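Local coordinates for protein processed glycerol phosphate lipoteichoic acid synthase 2 (Bacillus subtilis, PDB 2W8D) that belongs to the lipoteichoic acid synthases and has a magnesium-bearing sulfatase-family domain of the alkaline phosphatase superfamily, at residues A[68-73]-A[302-307]; A[109-114]-A[400-405]; A[198-203]-A[218-223]. One frame throughout, in Å; residues are numbered along the deposited sequence.

Contact 1: A[68-73]-A[302-307]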
loop_
_atom_site.group_PDB
_atom_site.type_symbol
_atom_site.label_atom_id
_atom_site.label_comp_id
_atom_site.label_asym_id
_atom_site.label_seq_id
_atom_site.Cartn_x
_atom_site.Cartn_y
_atom_site.Cartn_z
ATOM N N GLU A 68 11.298 -17.185 -3.324
ATOM C CA GLU A 68 10.666 -16.647 -4.545
ATOM C C GLU A 68 9.934 -15.322 -4.401
ATOM O O GLU A 68 9.786 -14.587 -5.374
ATOM C CB GLU A 68 9.733 -17.688 -5.206
ATOM C CG GLU A 68 8.592 -18.240 -4.340
ATOM C CD GLU A 68 7.807 -19.367 -5.048
ATOM O OE1 GLU A 68 7.154 -19.092 -6.091
ATOM O OE2 GLU A 68 7.836 -20.530 -4.567
ATOM N N THR A 69 9.472 -15.008 -3.195
ATOM C CA THR A 69 8.675 -13.805 -2.986
ATOM C C THR A 69 9.571 -12.647 -2.549
ATOM O O THR A 69 10.433 -12.819 -1.692
ATOM C CB THR A 69 7.585 -14.070 -1.948
ATOM O OG1 THR A 69 6.880 -15.261 -2.308
ATOM C CG2 THR A 69 6.608 -12.909 -1.858
ATOM N N PHE A 70 9.390 -11.488 -3.185
ATOM C CA PHE A 70 10.057 -10.263 -2.767
ATOM C C PHE A 70 9.387 -9.852 -1.493
ATOM O O PHE A 70 8.161 -9.706 -1.457
ATOM C CB PHE A 70 9.839 -9.090 -3.713
ATOM C CG PHE A 70 10.502 -9.208 -5.065
ATOM C CD1 PHE A 70 11.804 -8.791 -5.254
ATOM C CD2 PHE A 70 9.775 -9.617 -6.172
ATOM C CE1 PHE A 70 12.384 -8.844 -6.496
ATOM C CE2 PHE A 70 10.344 -9.663 -7.421
ATOM C CZ PHE A 70 11.647 -9.280 -7.586
ATOM N N TYR A 71 10.180 -9.661 -0.449
ATOM C CA TYR A 71 9.674 -9.086 0.784
ATOM C C TYR A 71 10.558 -7.885 1.142
ATOM O O TYR A 71 11.780 -7.973 1.033
ATOM C CB TYR A 71 9.678 -10.127 1.911
ATOM C CG TYR A 71 9.315 -9.527 3.260
ATOM C CD1 TYR A 71 8.061 -8.941 3.452
ATOM C CD2 TYR A 71 10.224 -9.521 4.321
ATOM C CE1 TYR A 71 7.715 -8.383 4.663
ATOM C CE2 TYR A 71 9.893 -8.937 5.563
ATOM C CZ TYR A 71 8.636 -8.371 5.710
ATOM O OH TYR A 71 8.256 -7.782 6.895
ATOM N N PHE A 72 9.921 -6.777 1.527
ATOM C CA PHE A 72 10.584 -5.526 1.860
ATOM C C PHE A 72 10.308 -5.209 3.333
ATOM O O PHE A 72 9.160 -4.912 3.702
ATOM C CB PHE A 72 10.059 -4.375 0.973
ATOM C CG PHE A 72 10.085 -4.678 -0.519
ATOM C CD1 PHE A 72 11.113 -4.201 -1.328
ATOM C CD2 PHE A 72 9.081 -5.427 -1.109
ATOM C CE1 PHE A 72 11.138 -4.477 -2.693
ATOM C CE2 PHE A 72 9.103 -5.703 -2.477
ATOM C CZ PHE A 72 10.136 -5.224 -3.264
ATOM N N ASP A 73 11.365 -5.261 4.160
ATOM C CA ASP A 73 11.266 -5.087 5.611
ATOM C C ASP A 73 11.571 -3.650 6.120
ATOM O O ASP A 73 11.477 -3.352 7.330
ATOM C CB ASP A 73 12.141 -6.138 6.316
ATOM C CG ASP A 73 13.620 -5.964 6.015
ATOM O OD1 ASP A 73 14.006 -5.582 4.899
ATOM O OD2 ASP A 73 14.427 -6.212 6.900
ATOM N N GLU A 302 13.515 -11.368 -4.189
ATOM C CA GLU A 302 14.571 -11.243 -3.202
ATOM C C GLU A 302 13.994 -10.556 -1.977
ATOM O O GLU A 302 13.044 -9.773 -2.097
ATOM C CB GLU A 302 15.706 -10.381 -3.760
ATOM C CG GLU A 302 16.476 -10.986 -4.914
ATOM C CD GLU A 302 17.327 -12.173 -4.470
ATOM O OE1 GLU A 302 18.226 -11.996 -3.611
ATOM O OE2 GLU A 302 17.089 -13.288 -4.987
ATOM N N LYS A 303 14.576 -10.840 -0.818
ATOM C CA LYS A 303 14.279 -10.116 0.423
ATOM C C LYS A 303 15.040 -8.818 0.391
ATOM O O LYS A 303 16.211 -8.788 0.741
ATOM C CB LYS A 303 14.711 -10.952 1.643
ATOM C CG LYS A 303 14.421 -12.464 1.464
ATOM C CD LYS A 303 12.906 -12.733 1.323
ATOM C CE LYS A 303 12.628 -13.833 0.385
ATOM N NZ LYS A 303 11.225 -14.291 0.502
ATOM N N VAL A 304 14.407 -7.740 -0.055
ATOM C CA VAL A 304 15.157 -6.471 -0.220
ATOM C C VAL A 304 15.085 -5.521 0.988
ATOM O O VAL A 304 14.020 -5.350 1.567
ATOM C CB VAL A 304 14.957 -5.792 -1.643
ATOM C CG1 VAL A 304 13.995 -6.567 -2.521
ATOM C CG2 VAL A 304 14.639 -4.345 -1.559
ATOM N N HIS A 305 16.233 -4.949 1.378
ATOM C CA HIS A 305 16.343 -4.125 2.606
ATOM C C HIS A 305 16.388 -2.622 2.353
ATOM O O HIS A 305 16.535 -1.822 3.286
ATOM C CB HIS A 305 17.546 -4.552 3.465
ATOM C CG HIS A 305 17.612 -6.022 3.679
ATOM N ND1 HIS A 305 16.586 -6.728 4.270
ATOM C CD2 HIS A 305 18.547 -6.936 3.326
ATOM C CE1 HIS A 305 16.891 -8.016 4.280
ATOM N NE2 HIS A 305 18.078 -8.166 3.722
ATOM N N LYS A 306 16.292 -2.248 1.093
ATOM C CA LYS A 306 16.221 -0.846 0.739
ATOM C C LYS A 306 15.021 -0.161 1.411
ATOM O O LYS A 306 13.918 -0.680 1.409
ATOM C CB LYS A 306 16.087 -0.702 -0.773
ATOM C CG LYS A 306 17.324 -1.136 -1.545
ATOM C CD LYS A 306 17.157 -0.707 -2.973
ATOM C CE LYS A 306 18.197 -1.325 -3.898
ATOM N NZ LYS A 306 17.744 -1.042 -5.299
ATOM N N TYR A 307 15.266 1.004 1.992
ATOM C CA TYR A 307 14.207 1.890 2.511
ATOM C C TYR A 307 13.325 2.316 1.341
ATOM O O TYR A 307 13.839 2.565 0.257
ATOM C CB TYR A 307 14.850 3.068 3.258
ATOM C CG TYR A 307 15.308 2.653 4.639
ATOM C CD1 TYR A 307 16.273 1.660 4.824
ATOM C CD2 TYR A 307 14.726 3.211 5.761
ATOM C CE1 TYR A 307 16.663 1.250 6.133
ATOM C CE2 TYR A 307 15.098 2.833 7.047
ATOM C CZ TYR A 307 16.041 1.866 7.229
ATOM O OH TYR A 307 16.329 1.557 8.519
#
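Thr69 to Asp73 and Glu302 to His305 run alongside each other in the same sense, their end-to-end directions 5° apart. The backbone pairing is slight. Tyr71 N meets Glu302 O at 3.3 Å and Val304 N meets Tyr71 O at 2.9 Å, and both bonds are weak because their N-H groups are bent off the acceptor. Glu302 O additionally receives the CA-H of Phe70, with CA and O 3.1 Å apart.

Side chains strengthen this edge. Lys303, bent at chi2 and chi3, doubles back so that its NZ reaches Thr69 O at 2.8 Å, lying in the carbonyl plane. The same ammonium forms a salt bridge with Asp66, whose carboxylate also binds Thr69 OG1, so one acidic group steadies both partners. Val304 and Phe72 lie side by side and point the same way, with Val304 CG2 3.5 Å from Phe72 CD1. Val304 CG1 also approaches the edge of the Phe70 ring, 4.1 Å from its CD1. At the far end Asp73 holds CG between its backbone N and carbonyl carbon (chi1 64°), which brings OD1 to His305 ND1 at 2.9 Å. That bond is nearly straight and close to the imidazole plane; it meets the syn side of the carboxylate but is tilted out of the carboxylate plane, the two planes standing 69° apart.

Phe70 and Phe72 are bonded through their backbones to Ile294 and Leu292 of strand 292-296, so strand 70-76 has an antiparallel neighbour as well as the short parallel strand 303-304, an arrangement belonging to the mixed central sheet of this alkaline phosphatase-like domain.

Contact 2: A[109-114]-A[400-405]; sequences QNTLQS and LLRFYE
The ring of Tyr404 receives the Gln113 carboxamide at its edge: OE1 lies in the ring plane 3.9 Å from CD1, and the amide and ring planes are inclined by 53°. Within 400-405, well away from that ring, one face of the Arg402 guanidinium carries Phe403 CZ over its centre, while Arg402 CB sits over one face of the Phe403 ring, so these neighbours fold against each other.

The direct polar link is Gln113 NE2 to Tyr404 O, 2.8 Å long with an N-H...O angle of 162°. The acceptor is close to the amide plane, whereas the donor is somewhat tilted from the plane of the carbonyl. Gln113 reaches it because its chain is extended beyond CG (chi2 170°). On the way the amide passes Leu401, whose CD2 is 3.5 Å from Gln113 OE1 and whose CB rests 3.3 Å from Thr111 O. Thr111 straddles the next residue boundary: CG2 faces the Leu401 carbonyl, and OG1 lies 3.4 Å from Arg402 CG, the two side chains crossing at about a right angle.

A water completes the junction, donating to Thr111 O at 2.8 Å and accepting from Leu401 N at 3.0 Å. Leu401 itself lies in the 3-10 turn 400-402, closed by Phe403 N to Leu400 O. Asp399 joins both sides, binding Thr111 N and, by a salt bridge, Arg402 NE.

The chemistry implies that two irregular backbones are matched by adaptable linkers, a long amide and a bridging water, rather than by strand pairing, with Leu401 packed between these polar ties.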
loop_
_atom_site.group_PDB
_atom_site.type_symbol
_atom_site.label_atom_id
_atom_site.label_comp_id
_atom_site.label_asym_id
_atom_site.label_seq_id
_atom_site.Cartn_x
_atom_site.Cartn_y
_atom_site.Cartn_z
ATOM N N GLN A 109 -12.397 15.044 -8.367
ATOM C CA GLN A 109 -12.567 15.710 -9.657
ATOM C C GLN A 109 -11.234 16.134 -10.285
ATOM O O GLN A 109 -11.219 16.683 -11.403
ATOM C CB GLN A 109 -13.467 16.942 -9.549
ATOM C CG GLN A 109 -14.951 16.684 -9.470
ATOM C CD GLN A 109 -15.702 18.012 -9.263
ATOM O OE1 GLN A 109 -15.593 18.615 -8.192
ATOM N NE2 GLN A 109 -16.412 18.504 -10.303
ATOM N N ASN A 110 -10.116 15.891 -9.596
ATOM C CA ASN A 110 -8.822 16.108 -10.257
ATOM C C ASN A 110 -8.725 15.266 -11.555
ATOM O O ASN A 110 -9.387 14.226 -11.658
ATOM C CB ASN A 110 -7.637 15.837 -9.302
ATOM C CG ASN A 110 -7.185 17.098 -8.553
ATOM O OD1 ASN A 110 -7.977 18.024 -8.316
ATOM N ND2 ASN A 110 -5.915 17.146 -8.199
ATOM N N THR A 111 -7.939 15.724 -12.535
ATOM C CA THR A 111 -7.562 14.876 -13.661
ATOM C C THR A 111 -6.384 13.973 -13.255
ATOM O O THR A 111 -5.335 14.443 -12.804
ATOM C CB THR A 111 -7.213 15.700 -14.931
ATOM O OG1 THR A 111 -8.366 16.472 -15.369
ATOM C CG2 THR A 111 -6.731 14.772 -16.062
ATOM N N LEU A 112 -6.570 12.667 -13.396
ATOM C CA LEU A 112 -5.566 11.709 -12.969
ATOM C C LEU A 112 -5.037 10.843 -14.114
ATOM O O LEU A 112 -5.706 10.652 -15.135
ATOM C CB LEU A 112 -6.128 10.837 -11.839
ATOM C CG LEU A 112 -6.496 11.567 -10.546
ATOM C CD1 LEU A 112 -6.996 10.563 -9.566
ATOM C CD2 LEU A 112 -5.313 12.336 -9.974
ATOM N N GLN A 113 -3.823 10.328 -13.934
ATOM C CA GLN A 113 -3.219 9.449 -14.927
ATOM C C GLN A 113 -2.728 8.198 -14.217
ATOM O O GLN A 113 -1.538 7.917 -14.146
ATOM C CB GLN A 113 -2.154 10.196 -15.735
ATOM C CG GLN A 113 -2.770 11.456 -16.344
ATOM C CD GLN A 113 -1.795 12.419 -16.983
ATOM O OE1 GLN A 113 -0.659 12.515 -16.570
ATOM N NE2 GLN A 113 -2.267 13.175 -17.985
ATOM N N SER A 114 -3.683 7.456 -13.675
ATOM C CA SER A 114 -3.414 6.274 -12.858
ATOM C C SER A 114 -2.854 5.067 -13.611
ATOM O O SER A 114 -2.993 4.957 -14.838
ATOM C CB SER A 114 -4.713 5.823 -12.205
ATOM O OG SER A 114 -5.282 6.891 -11.470
ATOM N N LEU A 400 -2.689 19.724 -11.942
ATOM C CA LEU A 400 -1.753 20.077 -13.022
ATOM C C LEU A 400 -1.792 19.113 -14.189
ATOM O O LEU A 400 -1.420 19.472 -15.314
ATOM C CB LEU A 400 -0.309 20.182 -12.492
ATOM C CG LEU A 400 0.021 21.385 -11.614
ATOM C CD1 LEU A 400 1.509 21.424 -11.322
ATOM C CD2 LEU A 400 -0.441 22.711 -12.264
ATOM N N LEU A 401 -2.226 17.891 -13.913
ATOM C CA LEU A 401 -2.374 16.873 -14.947
ATOM C C LEU A 401 -3.403 17.216 -16.061
ATOM O O LEU A 401 -3.389 16.581 -17.112
ATOM C CB LEU A 401 -2.568 15.476 -14.320
ATOM C CG LEU A 401 -1.396 15.005 -13.428
ATOM C CD1 LEU A 401 -1.661 13.658 -12.715
ATOM C CD2 LEU A 401 -0.070 14.934 -14.169
ATOM N N ARG A 402 -4.260 18.223 -15.865
ATOM C CA ARG A 402 -5.038 18.790 -16.991
ATOM C C ARG A 402 -4.128 19.310 -18.119
ATOM O O ARG A 402 -4.556 19.432 -19.271
ATOM C CB ARG A 402 -5.942 19.954 -16.544
ATOM C CG ARG A 402 -7.025 19.588 -15.541
ATOM C CD ARG A 402 -7.713 20.817 -15.059
ATOM N NE ARG A 402 -6.885 21.578 -14.117
ATOM C CZ ARG A 402 -7.087 22.857 -13.790
ATOM N NH1 ARG A 402 -8.067 23.537 -14.367
ATOM N NH2 ARG A 402 -6.283 23.466 -12.913
ATOM N N PHE A 403 -2.890 19.645 -17.772
ATOM C CA PHE A 403 -1.976 20.311 -18.698
ATOM C C PHE A 403 -0.767 19.449 -19.071
ATOM O O PHE A 403 0.195 19.956 -19.617
ATOM C CB PHE A 403 -1.505 21.640 -18.085
ATOM C CG PHE A 403 -2.633 22.488 -17.523
ATOM C CD1 PHE A 403 -3.621 23.014 -18.366
ATOM C CD2 PHE A 403 -2.710 22.750 -16.152
ATOM C CE1 PHE A 403 -4.650 23.761 -17.852
ATOM C CE2 PHE A 403 -3.744 23.512 -15.633
ATOM C CZ PHE A 403 -4.712 24.012 -16.476
ATOM N N TYR A 404 -0.810 18.151 -18.760
ATOM C CA TYR A 404 0.277 17.246 -19.098
ATOM C C TYR A 404 -0.213 16.035 -19.875
ATOM O O TYR A 404 -1.091 15.316 -19.399
ATOM C CB TYR A 404 0.968 16.759 -17.833
ATOM C CG TYR A 404 2.210 15.993 -18.141
ATOM C CD1 TYR A 404 2.257 14.609 -17.988
ATOM C CD2 TYR A 404 3.333 16.649 -18.634
ATOM C CE1 TYR A 404 3.415 13.901 -18.283
ATOM C CE2 TYR A 404 4.494 15.959 -18.945
ATOM C CZ TYR A 404 4.538 14.586 -18.777
ATOM O OH TYR A 404 5.706 13.915 -19.090
ATOM N N GLU A 405 0.370 15.791 -21.049
ATOM C CA GLU A 405 0.064 14.576 -21.813
ATOM C C GLU A 405 1.283 13.669 -21.998
ATOM O O GLU A 405 2.191 14.006 -22.757
ATOM C CB GLU A 405 -0.542 14.902 -23.176
ATOM C CG GLU A 405 -1.263 16.253 -23.259
ATOM C CD GLU A 405 -2.486 16.206 -24.159
ATOM O OE1 GLU A 405 -2.524 16.947 -25.174
ATOM O OE2 GLU A 405 -3.414 15.420 -23.847
HETATM O O HOH W 1 -4.219 16.836 -11.863
#

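Contact 3: A[198-203]-A[218-223]; sequences NHFPFG and DSVVDN
Phe202 O and Asn223 O, 3.1 Å apart and both acceptors, are bridged by the hydroxyl of Ser227, whose OG is within hydrogen-bonding reach of each of them and also of Asn198 OD1; its single proton must be shared among the three or given to one at a time. This common grip brings the loop against the first turn of helix 219-244. Asn223 CB packs against the same loop carbonyl, 3.3 Å from Phe202 O.

Val220 is the apolar counterpart. Its CG1, anti to the backbone N, touches both phenylalanines, 3.6 Å from Phe200 CE1 and 3.9 Å from Phe202 CD2, and its CG2 approaches Pro201 CB at 4.2 Å. Phe200 reaches the valine because its CG is likewise anti to N (chi1 -176°), carrying the ring out toward the helix.

The loop is shaped by a cis peptide before Pro201. With Phe202 N bonded to His199 O at 2.8 Å, residues 199-202 form a type VI turn with the cis proline at its third position. Phe202 then takes a positive phi of 76°, and its ring folds back so that one face covers Phe200 CA, over the ring centre, with Asn198 O in plane at the edge. Tyr224 meets this ring edge-to-face.

The loop borders the metal site. The Phe202 side chain is about 8 Å from the magnesium ion, Asn198 ND2 binds the backbone O of the metal ligand Glu40, and His199 NE2 binds the phosphate of the phosphothreonine at position 84. On the helix side, Asp218 is the N-cap: its OD1 accepts from Val221 N at 3.3 Å, from well above the carboxylate plane, while OD2 is held by His266.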
loop_
_atom_site.group_PDB
_atom_site.type_symbol
_atom_site.label_atom_id
_atom_site.label_comp_id
_atom_site.label_asym_id
_atom_site.label_seq_id
_atom_site.Cartn_x
_atom_site.Cartn_y
_atom_site.Cartn_z
ATOM N N ASN A 198 -9.236 -6.763 9.967
ATOM C CA ASN A 198 -8.267 -6.321 10.980
ATOM C C ASN A 198 -8.398 -4.820 11.301
ATOM O O ASN A 198 -7.408 -4.076 11.232
ATOM C CB ASN A 198 -6.826 -6.677 10.568
ATOM C CG ASN A 198 -5.859 -6.634 11.725
ATOM O OD1 ASN A 198 -6.164 -7.134 12.822
ATOM N ND2 ASN A 198 -4.674 -6.053 11.495
ATOM N N HIS A 199 -9.623 -4.389 11.624
ATOM C CA HIS A 199 -9.945 -2.980 11.922
ATOM C C HIS A 199 -9.998 -2.764 13.411
ATOM O O HIS A 199 -10.480 -3.631 14.135
ATOM C CB HIS A 199 -11.302 -2.573 11.320
ATOM C CG HIS A 199 -11.189 -1.674 10.122
ATOM N ND1 HIS A 199 -11.677 -2.023 8.875
ATOM C CD2 HIS A 199 -10.623 -0.447 9.973
ATOM C CE1 HIS A 199 -11.438 -1.043 8.019
ATOM N NE2 HIS A 199 -10.797 -0.077 8.658
ATOM N N PHE A 200 -9.447 -1.625 13.876
ATOM C CA PHE A 200 -9.586 -1.170 15.263
ATOM C C PHE A 200 -11.053 -1.278 15.722
ATOM O O PHE A 200 -11.935 -0.979 14.944
ATOM C CB PHE A 200 -9.166 0.299 15.299
ATOM C CG PHE A 200 -9.156 0.894 16.665
ATOM C CD1 PHE A 200 -7.975 0.901 17.423
ATOM C CD2 PHE A 200 -10.336 1.449 17.214
ATOM C CE1 PHE A 200 -7.963 1.460 18.722
ATOM C CE2 PHE A 200 -10.334 2.002 18.517
ATOM C CZ PHE A 200 -9.143 2.017 19.266
ATOM N N PRO A 201 -11.329 -1.696 16.973
ATOM C CA PRO A 201 -10.491 -2.139 18.102
ATOM C C PRO A 201 -10.043 -3.612 18.029
ATOM O O PRO A 201 -9.568 -4.121 19.020
ATOM C CB PRO A 201 -11.419 -1.959 19.309
ATOM C CG PRO A 201 -12.771 -2.343 18.746
ATOM C CD PRO A 201 -12.753 -1.711 17.339
ATOM N N PHE A 202 -10.194 -4.276 16.876
ATOM C CA PHE A 202 -9.568 -5.604 16.638
ATOM C C PHE A 202 -10.232 -6.818 17.336
ATOM O O PHE A 202 -9.664 -7.912 17.380
ATOM C CB PHE A 202 -8.057 -5.556 16.973
ATOM C CG PHE A 202 -7.320 -4.448 16.269
ATOM C CD1 PHE A 202 -7.246 -4.417 14.886
ATOM C CD2 PHE A 202 -6.692 -3.444 16.991
ATOM C CE1 PHE A 202 -6.599 -3.413 14.247
ATOM C CE2 PHE A 202 -6.011 -2.425 16.356
ATOM C CZ PHE A 202 -5.954 -2.387 14.995
ATOM N N GLY A 203 -11.417 -6.648 17.893
ATOM C CA GLY A 203 -12.138 -7.843 18.383
ATOM C C GLY A 203 -12.341 -8.825 17.222
ATOM O O GLY A 203 -12.436 -8.420 16.059
ATOM N N ASP A 218 -3.824 -4.405 27.803
ATOM C CA ASP A 218 -4.538 -3.487 26.942
ATOM C C ASP A 218 -5.214 -4.315 25.858
ATOM O O ASP A 218 -4.553 -4.988 25.067
ATOM C CB ASP A 218 -3.556 -2.471 26.361
ATOM C CG ASP A 218 -4.178 -1.539 25.331
ATOM O OD1 ASP A 218 -5.096 -1.944 24.573
ATOM O OD2 ASP A 218 -3.691 -0.385 25.258
ATOM N N SER A 219 -6.540 -4.257 25.847
ATOM C CA SER A 219 -7.344 -5.174 25.091
ATOM C C SER A 219 -7.347 -4.837 23.620
ATOM O O SER A 219 -7.550 -5.717 22.790
ATOM C CB SER A 219 -8.763 -5.210 25.655
ATOM O OG SER A 219 -9.492 -4.053 25.308
ATOM N N VAL A 220 -7.121 -3.573 23.268
ATOM C CA VAL A 220 -6.920 -3.241 21.859
ATOM C C VAL A 220 -5.698 -3.985 21.270
ATOM O O VAL A 220 -5.785 -4.628 20.209
ATOM C CB VAL A 220 -6.828 -1.704 21.647
ATOM C CG1 VAL A 220 -6.339 -1.351 20.243
ATOM C CG2 VAL A 220 -8.204 -1.072 21.877
ATOM N N VAL A 221 -4.580 -3.895 21.980
ATOM C CA VAL A 221 -3.327 -4.546 21.610
ATOM C C VAL A 221 -3.424 -6.068 21.757
ATOM O O VAL A 221 -2.938 -6.779 20.908
ATOM C CB VAL A 221 -2.150 -4.045 22.484
ATOM C CG1 VAL A 221 -0.912 -4.973 22.347
ATOM C CG2 VAL A 221 -1.827 -2.567 22.183
ATOM N N ASP A 222 -4.020 -6.542 22.841
ATOM C CA ASP A 222 -4.282 -7.976 23.033
ATOM C C ASP A 222 -5.031 -8.616 21.871
ATOM O O ASP A 222 -4.686 -9.721 21.476
ATOM C CB ASP A 222 -5.051 -8.263 24.335
ATOM C CG ASP A 222 -4.211 -8.009 25.588
ATOM O OD1 ASP A 222 -2.994 -7.739 25.474
ATOM O OD2 ASP A 222 -4.775 -8.078 26.705
ATOM N N ASN A 223 -6.024 -7.909 21.317
ATOM C CA ASN A 223 -6.920 -8.476 20.293
ATOM C C ASN A 223 -6.375 -8.287 18.886
ATOM O O ASN A 223 -6.808 -8.949 17.930
ATOM C CB ASN A 223 -8.314 -7.858 20.393
ATOM C CG ASN A 223 -9.053 -8.299 21.642
ATOM O OD1 ASN A 223 -8.687 -9.274 22.298
ATOM N ND2 ASN A 223 -10.090 -7.569 21.986
#

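Overall arrangement
From the N terminus the chain first lays down 68-73 on strand 70-76, then 109-114 in the loop before helix 115-118. Next comes contact 3, which joins the loop after strand 189-194 to the start of helix 219-244 across 14 intervening residues, and which falls within the spans of both other contacts. Contact 1 closes when 302-307 returns to the edge of strand 70-76; contact 2 closes last, when 400-405 reaches back to 109-114. Contacts 1 and 2 therefore cross. Contact 1 ties strand 303-304 to strand 70-76 of the mixed sheet, contact 2 the segment after helix 380-397 to the loop before helix 115-118, and contacts 2 and 3, centres about 40 Å apart, lie on opposite sides of the chain's centre.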